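Local coordinates for protein aminotransferase AspB (Helicobacter pylori 26695, PDB 3EZS) that probably transfers amino groups between amino acids and keto acids with the help of a pyridoxal 5'-phosphate cofactor, as in class I and II aminotransferases, at residues N108-Y113 with K131-P136; D156-N161 with H186-I191; L182-D187 with A219-L224. All coordinates share one frame; numbering follows the deposited sequence.

Interaction 1 of 3, residues N108-Y113 with K131-P136; sequences NPTIAY and KSLLMP
P109 and K131 open a run of five backbone hydrogen bonds that joins strand 110-115 to strand 131-136 in parallel. K131 N donates to P109 O, K131 O accepts I111 N, and the alternation continues through L133 N to I111 O and Y113 N to L133 O until M135 N reaches Y113 O at 2.9 Å. This last donor is tilted 29° from the carbonyl plane, whereas I111 N meets K131 O almost head-on. The axes of these short strand segments are inclined by 24°, and close CA-H...O contacts, such as A112 CA to L133 O at 3.2 Å, fill the intervals between the N-H bonds.

One side-chain bond adds to these. Y113 OH and S132 OG lie 2.8 Å apart, with the serine oxygen at the ring edge, near its plane. The tyrosine reaches back over its neighbour strand because CG sits between the backbone N and the carbonyl carbon (chi1 50°), a place aromatic residues can take in a strand. A small serine leaves room for the phenol.

Apolar contacts divide between the two faces. Beside Y113, L134 runs in the same direction and sets CD2 3.3 Å from CE2 of the ring. On the other face the methyl T110 CG2 meets L133 CD1 at 3.6 Å, and A112 CB is short enough to lie next to L133 CB. The selenomethionine M135 bends at its third torsion, which brings CE to 3.6 Å from Y113 C.

Helix 120-127 connects the two strands, and its A125 and Y121 cover the face of I111, S132 and Y113. Strand 157-160 borders 110-115 on the side away from 131-136; its V158 touches A112 and M135 on the face of T110 and L133.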
loop_
_atom_site.group_PDB
_atom_site.type_symbol
_atom_site.label_atom_id
_atom_site.label_comp_id
_atom_site.label_asym_id
_atom_site.label_seq_id
_atom_site.Cartn_x
_atom_site.Cartn_y
_atom_site.Cartn_z
ATOM N N ASN A 108 3.552 25.144 6.727
ATOM C CA ASN A 108 4.372 25.536 5.584
ATOM C C ASN A 108 5.688 24.750 5.497
ATOM O O ASN A 108 6.776 25.333 5.561
ATOM C CB ASN A 108 4.654 27.042 5.676
ATOM C CG ASN A 108 3.369 27.887 5.847
ATOM O OD1 ASN A 108 3.405 28.933 6.502
ATOM N ND2 ASN A 108 2.238 27.431 5.273
ATOM N N PRO A 109 5.598 23.416 5.373
ATOM C CA PRO A 109 6.816 22.625 5.346
ATOM C C PRO A 109 7.600 22.817 4.054
ATOM O O PRO A 109 7.020 23.167 3.035
ATOM C CB PRO A 109 6.305 21.197 5.488
ATOM C CG PRO A 109 4.915 21.228 4.940
ATOM C CD PRO A 109 4.387 22.581 5.274
ATOM N N THR A 110 8.916 22.624 4.131
ATOM C CA THR A 110 9.817 22.776 2.990
ATOM C C THR A 110 10.655 21.522 2.803
ATOM O O THR A 110 11.336 21.089 3.732
ATOM C CB THR A 110 10.769 23.941 3.194
ATOM O OG1 THR A 110 10.013 25.135 3.466
ATOM C CG2 THR A 110 11.653 24.116 1.946
ATOM N N ILE A 111 10.605 20.941 1.605
ATOM C CA ILE A 111 11.343 19.738 1.303
ATOM C C ILE A 111 12.395 20.051 0.235
ATOM O O ILE A 111 12.133 20.827 -0.687
ATOM C CB ILE A 111 10.396 18.628 0.817
ATOM C CG1 ILE A 111 9.351 18.305 1.895
ATOM C CG2 ILE A 111 11.175 17.371 0.443
ATOM C CD1 ILE A 111 8.311 17.240 1.430
ATOM N N ALA A 112 13.589 19.474 0.379
ATOM C CA ALA A 112 14.655 19.658 -0.617
ATOM C C ALA A 112 14.943 18.330 -1.281
ATOM O O ALA A 112 14.928 17.292 -0.629
ATOM C CB ALA A 112 15.926 20.219 0.012
ATOM N N TYR A 113 15.147 18.361 -2.592
ATOM C CA TYR A 113 15.541 17.164 -3.345
ATOM C C TYR A 113 16.272 17.587 -4.617
ATOM O O TYR A 113 16.128 18.728 -5.058
ATOM C CB TYR A 113 14.353 16.222 -3.623
ATOM C CG TYR A 113 13.107 16.859 -4.212
ATOM C CD1 TYR A 113 12.143 17.428 -3.388
ATOM C CD2 TYR A 113 12.865 16.845 -5.582
ATOM C CE1 TYR A 113 10.992 17.994 -3.918
ATOM C CE2 TYR A 113 11.717 17.410 -6.118
ATOM C CZ TYR A 113 10.787 17.986 -5.282
ATOM O OH TYR A 113 9.641 18.552 -5.803
ATOM N N LYS A 131 6.662 23.224 0.173
ATOM C CA LYS A 131 7.467 23.994 -0.758
ATOM C C LYS A 131 8.666 23.098 -1.126
ATOM O O LYS A 131 9.265 22.468 -0.251
ATOM C CB LYS A 131 7.978 25.251 -0.070
ATOM C CG LYS A 131 8.801 26.164 -0.974
ATOM C CD LYS A 131 9.543 27.241 -0.187
ATOM C CE LYS A 131 10.596 27.932 -1.074
ATOM N NZ LYS A 131 11.502 28.822 -0.290
ATOM N N SER A 132 8.985 23.021 -2.419
ATOM C CA SER A 132 10.103 22.223 -2.906
ATOM C C SER A 132 11.300 23.131 -3.187
ATOM O O SER A 132 11.147 24.158 -3.818
ATOM C CB SER A 132 9.725 21.485 -4.198
ATOM O OG SER A 132 8.763 20.475 -3.977
ATOM N N LEU A 133 12.474 22.747 -2.694
ATOM C CA LEU A 133 13.730 23.433 -2.969
ATOM C C LEU A 133 14.520 22.461 -3.814
ATOM O O LEU A 133 14.946 21.413 -3.328
ATOM C CB LEU A 133 14.486 23.741 -1.679
ATOM C CG LEU A 133 14.021 24.907 -0.830
ATOM C CD1 LEU A 133 14.822 24.949 0.474
ATOM C CD2 LEU A 133 14.167 26.224 -1.595
ATOM N N LEU A 134 14.705 22.793 -5.087
ATOM C CA LEU A 134 15.348 21.891 -6.036
ATOM C C LEU A 134 16.853 22.127 -6.096
ATOM O O LEU A 134 17.294 23.259 -6.254
ATOM C CB LEU A 134 14.716 22.040 -7.412
ATOM C CG LEU A 134 13.231 21.679 -7.558
ATOM C CD1 LEU A 134 12.799 21.842 -9.018
ATOM C CD2 LEU A 134 12.931 20.270 -7.100
HETATM N N MSE A 135 17.632 21.059 -5.936
HETATM C CA MSE A 135 19.089 21.155 -5.942
HETATM C C MSE A 135 19.562 20.669 -7.284
HETATM O O MSE A 135 19.674 19.452 -7.480
HETATM C CB MSE A 135 19.683 20.297 -4.811
HETATM C CG MSE A 135 19.354 20.825 -3.422
HETATM SE SE MSE A 135 19.965 19.691 -1.949
HETATM C CE MSE A 135 19.074 18.008 -2.362
ATOM N N PRO A 136 19.889 21.604 -8.212
ATOM C CA PRO A 136 20.245 21.093 -9.528
ATOM C C PRO A 136 21.537 20.266 -9.549
ATOM O O PRO A 136 22.459 20.536 -8.776
ATOM C CB PRO A 136 20.393 22.353 -10.389
ATOM C CG PRO A 136 19.913 23.506 -9.527
ATOM C CD PRO A 136 20.041 23.069 -8.128
#

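Interaction 2 of 3, residues D156-N161 with H186-I191; sequences DLVILN and HDFILI. With EDO (1,2-ethanediol), chain D; EDO (1,2-ethanediol), chain F.
The F188 ring meets V158 obliquely: V158 CG2 stands 3.5 Å from CE1 and 3.7 Å from CD1. With chi1 at 59°, F188 tucks CG over its own backbone, which turns the ring across to the V158 side, while its CB packs against D156 O. L152 and A183 of flanking helices also touch this phenylalanine, a large apolar group suited to the space between helix and sheet. At the other end, in the N161 amide, OD1 accepts N165 N and ND2 donates to D193 O; one ethanediol accepts N161 N and a second takes a weak bond from ND2, both probably from the crystallisation liquor.

Beyond the rings and amides the packing is aliphatic. L157 CD1 presses on I189 CG2 at 3.4 Å, tighter than usual for two carbons, and also reaches I191 CD1. On the opposite face L190 CD1 lies 3.9 Å from both V158 CB and L160 CD1, and W179 of helix 173-186 touches all three residues. Beta-branched residues and leucines suit a buried parallel strand with both faces covered.

Four backbone hydrogen bonds hold the pair in register. I189 N donates to D156 O from above the carbonyl plane, 39° out of it, while V158 N to I189 O, at 2.7 Å, I191 N to V158 O and L160 N to I191 O run close to the carbonyl direction. The carboxylate of D156 turns elsewhere: OD2 accepts T110 N, and OD1 takes a water that also bonds weakly to D187 O.

Strand 157-160, helix 173-186 and strand 189-193 form a beta-alpha-beta crossover, the repeating element of the large, mainly parallel sheet of fold-type I pyridoxal-phosphate enzymes.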
loop_
_atom_site.group_PDB
_atom_site.type_symbol
_atom_site.label_atom_id
_atom_site.label_comp_id
_atom_site.label_asym_id
_atom_site.label_seq_id
_atom_site.Cartn_x
_atom_site.Cartn_y
_atom_site.Cartn_z
ATOM N N ASP A 156 13.142 21.450 6.115
ATOM C CA ASP A 156 12.658 20.511 7.130
ATOM C C ASP A 156 13.030 19.057 6.835
ATOM O O ASP A 156 13.174 18.248 7.744
ATOM C CB ASP A 156 11.126 20.601 7.194
ATOM C CG ASP A 156 10.636 21.989 7.576
ATOM O OD1 ASP A 156 11.145 22.530 8.575
ATOM O OD2 ASP A 156 9.729 22.531 6.899
ATOM N N LEU A 157 13.147 18.730 5.559
ATOM C CA LEU A 157 13.418 17.384 5.121
ATOM C C LEU A 157 14.233 17.487 3.850
ATOM O O LEU A 157 13.890 18.260 2.963
ATOM C CB LEU A 157 12.099 16.643 4.851
ATOM C CG LEU A 157 12.181 15.244 4.216
ATOM C CD1 LEU A 157 12.774 14.280 5.215
ATOM C CD2 LEU A 157 10.835 14.741 3.762
ATOM N N VAL A 158 15.331 16.741 3.787
ATOM C CA VAL A 158 16.171 16.687 2.594
ATOM C C VAL A 158 16.223 15.232 2.118
ATOM O O VAL A 158 16.497 14.312 2.910
ATOM C CB VAL A 158 17.606 17.184 2.830
ATOM C CG1 VAL A 158 18.444 17.003 1.538
ATOM C CG2 VAL A 158 17.599 18.632 3.296
ATOM N N ILE A 159 15.937 15.042 0.836
ATOM C CA ILE A 159 15.970 13.726 0.203
ATOM C C ILE A 159 17.107 13.685 -0.796
ATOM O O ILE A 159 17.134 14.468 -1.740
ATOM C CB ILE A 159 14.679 13.421 -0.579
ATOM C CG1 ILE A 159 13.450 13.508 0.325
ATOM C CG2 ILE A 159 14.753 12.028 -1.210
ATOM C CD1 ILE A 159 12.136 13.391 -0.417
ATOM N N LEU A 160 18.072 12.801 -0.557
ATOM C CA LEU A 160 19.161 12.559 -1.485
ATOM C C LEU A 160 18.854 11.230 -2.173
ATOM O O LEU A 160 18.022 10.438 -1.687
ATOM C CB LEU A 160 20.507 12.474 -0.765
ATOM C CG LEU A 160 20.931 13.676 0.093
ATOM C CD1 LEU A 160 22.169 13.306 0.917
ATOM C CD2 LEU A 160 21.164 14.942 -0.752
ATOM N N ASN A 161 19.519 11.001 -3.303
ATOM C CA ASN A 161 19.371 9.767 -4.058
ATOM C C ASN A 161 20.763 9.400 -4.564
ATOM O O ASN A 161 21.182 9.869 -5.627
ATOM C CB ASN A 161 18.390 9.972 -5.209
ATOM C CG ASN A 161 18.168 8.720 -6.051
ATOM O OD1 ASN A 161 17.866 8.817 -7.251
ATOM N ND2 ASN A 161 18.289 7.547 -5.431
ATOM N N HIS A 186 21.446 21.954 11.824
ATOM C CA HIS A 186 20.243 22.728 11.544
ATOM C C HIS A 186 18.952 22.042 11.994
ATOM O O HIS A 186 17.880 22.629 11.912
ATOM C CB HIS A 186 20.180 23.060 10.059
ATOM C CG HIS A 186 21.318 23.915 9.588
ATOM N ND1 HIS A 186 21.339 25.282 9.756
ATOM C CD2 HIS A 186 22.472 23.597 8.953
ATOM C CE1 HIS A 186 22.457 25.769 9.247
ATOM N NE2 HIS A 186 23.159 24.769 8.747
ATOM N N ASP A 187 19.069 20.812 12.479
ATOM C CA ASP A 187 17.918 20.018 12.915
ATOM C C ASP A 187 16.850 19.817 11.818
ATOM O O ASP A 187 15.696 20.238 11.970
ATOM C CB ASP A 187 17.300 20.597 14.204
ATOM C CG ASP A 187 16.381 19.593 14.925
ATOM O OD1 ASP A 187 16.482 18.374 14.661
ATOM O OD2 ASP A 187 15.570 20.025 15.772
ATOM N N PHE A 188 17.257 19.225 10.694
ATOM C CA PHE A 188 16.303 18.792 9.658
ATOM C C PHE A 188 16.452 17.276 9.459
ATOM O O PHE A 188 17.449 16.682 9.878
ATOM C CB PHE A 188 16.410 19.561 8.332
ATOM C CG PHE A 188 17.746 19.491 7.674
ATOM C CD1 PHE A 188 18.108 18.392 6.912
ATOM C CD2 PHE A 188 18.636 20.566 7.768
ATOM C CE1 PHE A 188 19.345 18.336 6.285
ATOM C CE2 PHE A 188 19.887 20.525 7.136
ATOM C CZ PHE A 188 20.236 19.411 6.385
ATOM N N ILE A 189 15.429 16.665 8.867
ATOM C CA ILE A 189 15.407 15.241 8.597
ATOM C C ILE A 189 16.088 14.990 7.251
ATOM O O ILE A 189 15.808 15.676 6.276
ATOM C CB ILE A 189 13.962 14.676 8.587
ATOM C CG1 ILE A 189 13.261 14.960 9.920
ATOM C CG2 ILE A 189 13.969 13.161 8.234
ATOM C CD1 ILE A 189 14.044 14.541 11.141
ATOM N N LEU A 190 16.982 14.003 7.222
ATOM C CA LEU A 190 17.766 13.666 6.044
ATOM C C LEU A 190 17.554 12.213 5.635
ATOM O O LEU A 190 17.779 11.319 6.431
ATOM C CB LEU A 190 19.254 13.865 6.353
ATOM C CG LEU A 190 20.269 13.569 5.232
ATOM C CD1 LEU A 190 20.129 14.544 4.051
ATOM C CD2 LEU A 190 21.676 13.601 5.812
ATOM N N ILE A 191 17.156 11.991 4.387
ATOM C CA ILE A 191 16.916 10.647 3.857
ATOM C C ILE A 191 17.750 10.400 2.606
ATOM O O ILE A 191 17.929 11.300 1.801
ATOM C CB ILE A 191 15.431 10.496 3.390
ATOM C CG1 ILE A 191 14.459 10.594 4.564
ATOM C CG2 ILE A 191 15.209 9.179 2.646
ATOM C CD1 ILE A 191 12.991 10.691 4.082
HETATM C C1 EDO D . 23.780 12.745 -6.026
HETATM O O1 EDO D . 24.097 11.500 -5.380
HETATM C C2 EDO D . 22.741 13.478 -5.191
HETATM O O2 EDO D . 21.695 12.601 -4.815
HETATM C C1 EDO F . 14.461 5.437 -8.935
HETATM O O1 EDO F . 14.069 4.116 -8.521
HETATM C C2 EDO F . 14.689 6.307 -7.686
HETATM O O2 EDO F . 16.027 6.333 -7.193
HETATM O O HOH W 1 12.708 21.381 10.810
#

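Interaction 3 of 3, residues L182-D187 with A219-L224; sequences LALKHD and AFKNVL
D187 and N222 meet through one well-formed hydrogen bond: N222 ND2 donates to D187 OD1 at 3.0 Å, with an N-H...O angle of 174°. The donor approaches the lone pair of OD1 that points away from the other carboxylate oxygen, and the oxygen lies in the amide plane. Although the two side chains cross at about a right angle, their terminal flat groups are only 13° from coplanar. D187 places the acceptor by setting CG anti to the backbone N (chi1 -163°), which carries the carboxylate from the end of the helix toward the strand's start.

Electrostatic attraction adds a looser partner. K221 NZ stands 4.0 Å from the same OD1, a long ion pair. The lysine chain runs extended until a bend at the last torsion turns the ammonium group toward the aspartate.

The apolar share is small and belongs to L184. Its CD2 lies 4.1 Å from K221 CG, crossing the methylene part of the lysine obliquely. The same methyl rests against a carbonyl, with CD2 3.6 Å from K221 O. A183 is small enough to let the helix come near N222, whose ND2 is 3.5 Å from A183 O.

Backbone shape explains the residue types. A type II turn from F220 to V223 puts N222 at its third position with positive phi, a conformation asparagine tolerates better than most residues. D187 likewise takes positive phi as the chain leaves helix 173-186. The N222 amide also makes a weak bond to F188 O, and its backbone N donates to D246.

One carboxylate oxygen thus receives a straight amide bond and a distant ammonium charge, a combination that would probably favour the ionised form of D187 and that ties the helix's C-terminal end to the turn leading into strand 223-228.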
loop_
_atom_site.group_PDB
_atom_site.type_symbol
_atom_site.label_atom_id
_atom_site.label_comp_id
_atom_site.label_asym_id
_atom_site.label_seq_id
_atom_site.Cartn_x
_atom_site.Cartn_y
_atom_site.Cartn_z
ATOM N N LEU A 182 25.282 18.675 8.821
ATOM C CA LEU A 182 24.331 19.757 8.550
ATOM C C LEU A 182 22.935 19.426 9.114
ATOM O O LEU A 182 22.304 20.269 9.743
ATOM C CB LEU A 182 24.257 20.055 7.061
ATOM C CG LEU A 182 25.540 20.696 6.507
ATOM C CD1 LEU A 182 25.501 20.727 4.980
ATOM C CD2 LEU A 182 25.784 22.102 7.104
ATOM N N ALA A 183 22.483 18.190 8.916
ATOM C CA ALA A 183 21.199 17.730 9.438
ATOM C C ALA A 183 21.139 17.894 10.961
ATOM O O ALA A 183 20.118 18.309 11.509
ATOM C CB ALA A 183 20.968 16.270 9.060
ATOM N N LEU A 184 22.225 17.549 11.645
ATOM C CA LEU A 184 22.260 17.668 13.106
ATOM C C LEU A 184 22.413 19.115 13.544
ATOM O O LEU A 184 21.820 19.510 14.532
ATOM C CB LEU A 184 23.377 16.801 13.705
ATOM C CG LEU A 184 23.234 15.291 13.492
ATOM C CD1 LEU A 184 24.442 14.548 14.093
ATOM C CD2 LEU A 184 21.895 14.793 14.078
ATOM N N LYS A 185 23.189 19.901 12.796
ATOM C CA LYS A 185 23.405 21.311 13.112
ATOM C C LYS A 185 22.130 22.133 12.950
ATOM O O LYS A 185 21.794 22.938 13.817
ATOM C CB LYS A 185 24.483 21.906 12.194
ATOM C CG LYS A 185 24.784 23.384 12.443
ATOM C CD LYS A 185 25.789 23.910 11.441
ATOM C CE LYS A 185 26.173 25.358 11.738
ATOM N NZ LYS A 185 27.047 25.914 10.660
ATOM N N HIS A 186 21.446 21.954 11.824
ATOM C CA HIS A 186 20.243 22.728 11.544
ATOM C C HIS A 186 18.952 22.042 11.994
ATOM O O HIS A 186 17.880 22.629 11.912
ATOM C CB HIS A 186 20.180 23.060 10.059
ATOM C CG HIS A 186 21.318 23.915 9.588
ATOM N ND1 HIS A 186 21.339 25.282 9.756
ATOM C CD2 HIS A 186 22.472 23.597 8.953
ATOM C CE1 HIS A 186 22.457 25.769 9.247
ATOM N NE2 HIS A 186 23.159 24.769 8.747
ATOM N N ASP A 187 19.069 20.812 12.479
ATOM C CA ASP A 187 17.918 20.018 12.915
ATOM C C ASP A 187 16.850 19.817 11.818
ATOM O O ASP A 187 15.696 20.238 11.970
ATOM C CB ASP A 187 17.300 20.597 14.204
ATOM C CG ASP A 187 16.381 19.593 14.925
ATOM O OD1 ASP A 187 16.482 18.374 14.661
ATOM O OD2 ASP A 187 15.570 20.025 15.772
ATOM N N ALA A 219 23.346 6.573 16.703
ATOM C CA ALA A 219 21.899 6.353 16.925
ATOM C C ALA A 219 21.070 6.711 15.686
ATOM O O ALA A 219 19.851 6.467 15.654
ATOM C CB ALA A 219 21.397 7.150 18.138
ATOM N N PHE A 220 21.735 7.284 14.676
ATOM C CA PHE A 220 21.110 7.666 13.411
ATOM C C PHE A 220 20.028 8.735 13.573
ATOM O O PHE A 220 19.046 8.740 12.831
ATOM C CB PHE A 220 20.542 6.441 12.675
ATOM C CG PHE A 220 21.475 5.268 12.643
ATOM C CD1 PHE A 220 22.714 5.372 12.012
ATOM C CD2 PHE A 220 21.104 4.046 13.213
ATOM C CE1 PHE A 220 23.602 4.285 11.979
ATOM C CE2 PHE A 220 21.977 2.945 13.168
ATOM C CZ PHE A 220 23.241 3.079 12.549
ATOM N N LYS A 221 20.211 9.617 14.556
ATOM C CA LYS A 221 19.303 10.737 14.805
ATOM C C LYS A 221 19.122 11.579 13.540
ATOM O O LYS A 221 20.120 11.937 12.888
ATOM C CB LYS A 221 19.851 11.634 15.917
ATOM C CG LYS A 221 18.997 12.868 16.218
ATOM C CD LYS A 221 19.515 13.618 17.449
ATOM C CE LYS A 221 18.636 14.825 17.832
ATOM N NZ LYS A 221 18.731 15.974 16.876
ATOM N N ASN A 222 17.854 11.872 13.216
ATOM C CA ASN A 222 17.443 12.647 12.044
ATOM C C ASN A 222 17.737 12.000 10.670
ATOM O O ASN A 222 17.486 12.625 9.630
ATOM C CB ASN A 222 18.070 14.054 12.063
ATOM C CG ASN A 222 17.447 14.970 13.096
ATOM O OD1 ASN A 222 16.797 14.525 14.033
ATOM N ND2 ASN A 222 17.631 16.269 12.904
ATOM N N VAL A 223 18.227 10.764 10.658
ATOM C CA VAL A 223 18.689 10.144 9.405
ATOM C C VAL A 223 18.054 8.778 9.131
ATOM O O VAL A 223 17.911 7.936 10.038
ATOM C CB VAL A 223 20.231 10.034 9.411
ATOM C CG1 VAL A 223 20.761 9.358 8.139
ATOM C CG2 VAL A 223 20.870 11.432 9.596
ATOM N N LEU A 224 17.696 8.578 7.860
ATOM C CA LEU A 224 17.031 7.375 7.373
ATOM C C LEU A 224 17.478 7.045 5.941
ATOM O O LEU A 224 17.834 7.925 5.171
ATOM C CB LEU A 224 15.507 7.578 7.385
ATOM C CG LEU A 224 14.852 7.853 8.754
ATOM C CD1 LEU A 224 13.738 8.822 8.618
ATOM C CD2 LEU A 224 14.425 6.588 9.480
#

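All three contacts lie in or beside the mixed sheet. Interaction 1 closes before interaction 2 opens, and interaction 3 begins on the stretch where interaction 2 ends. Interaction 1 joins 131-136, the outermost strand within this chain, to 110-115; interaction 2 joins 157-160 to 189-193; interaction 3 sets the end of helix 173-186 against the turn before strand 223-228. Centre to centre, interactions 1 and 2 are about 10 Å apart, joined by backbone bonds between A112 and strand 157-160. Interactions 2 and 3, about 8 Å apart, share H186 and D187, and L190 bonds to N222 and L224. Interactions 1 and 3, about 17 Å apart, do not touch. The three contacts span five neighbouring strands of an aminotransferase-type fold.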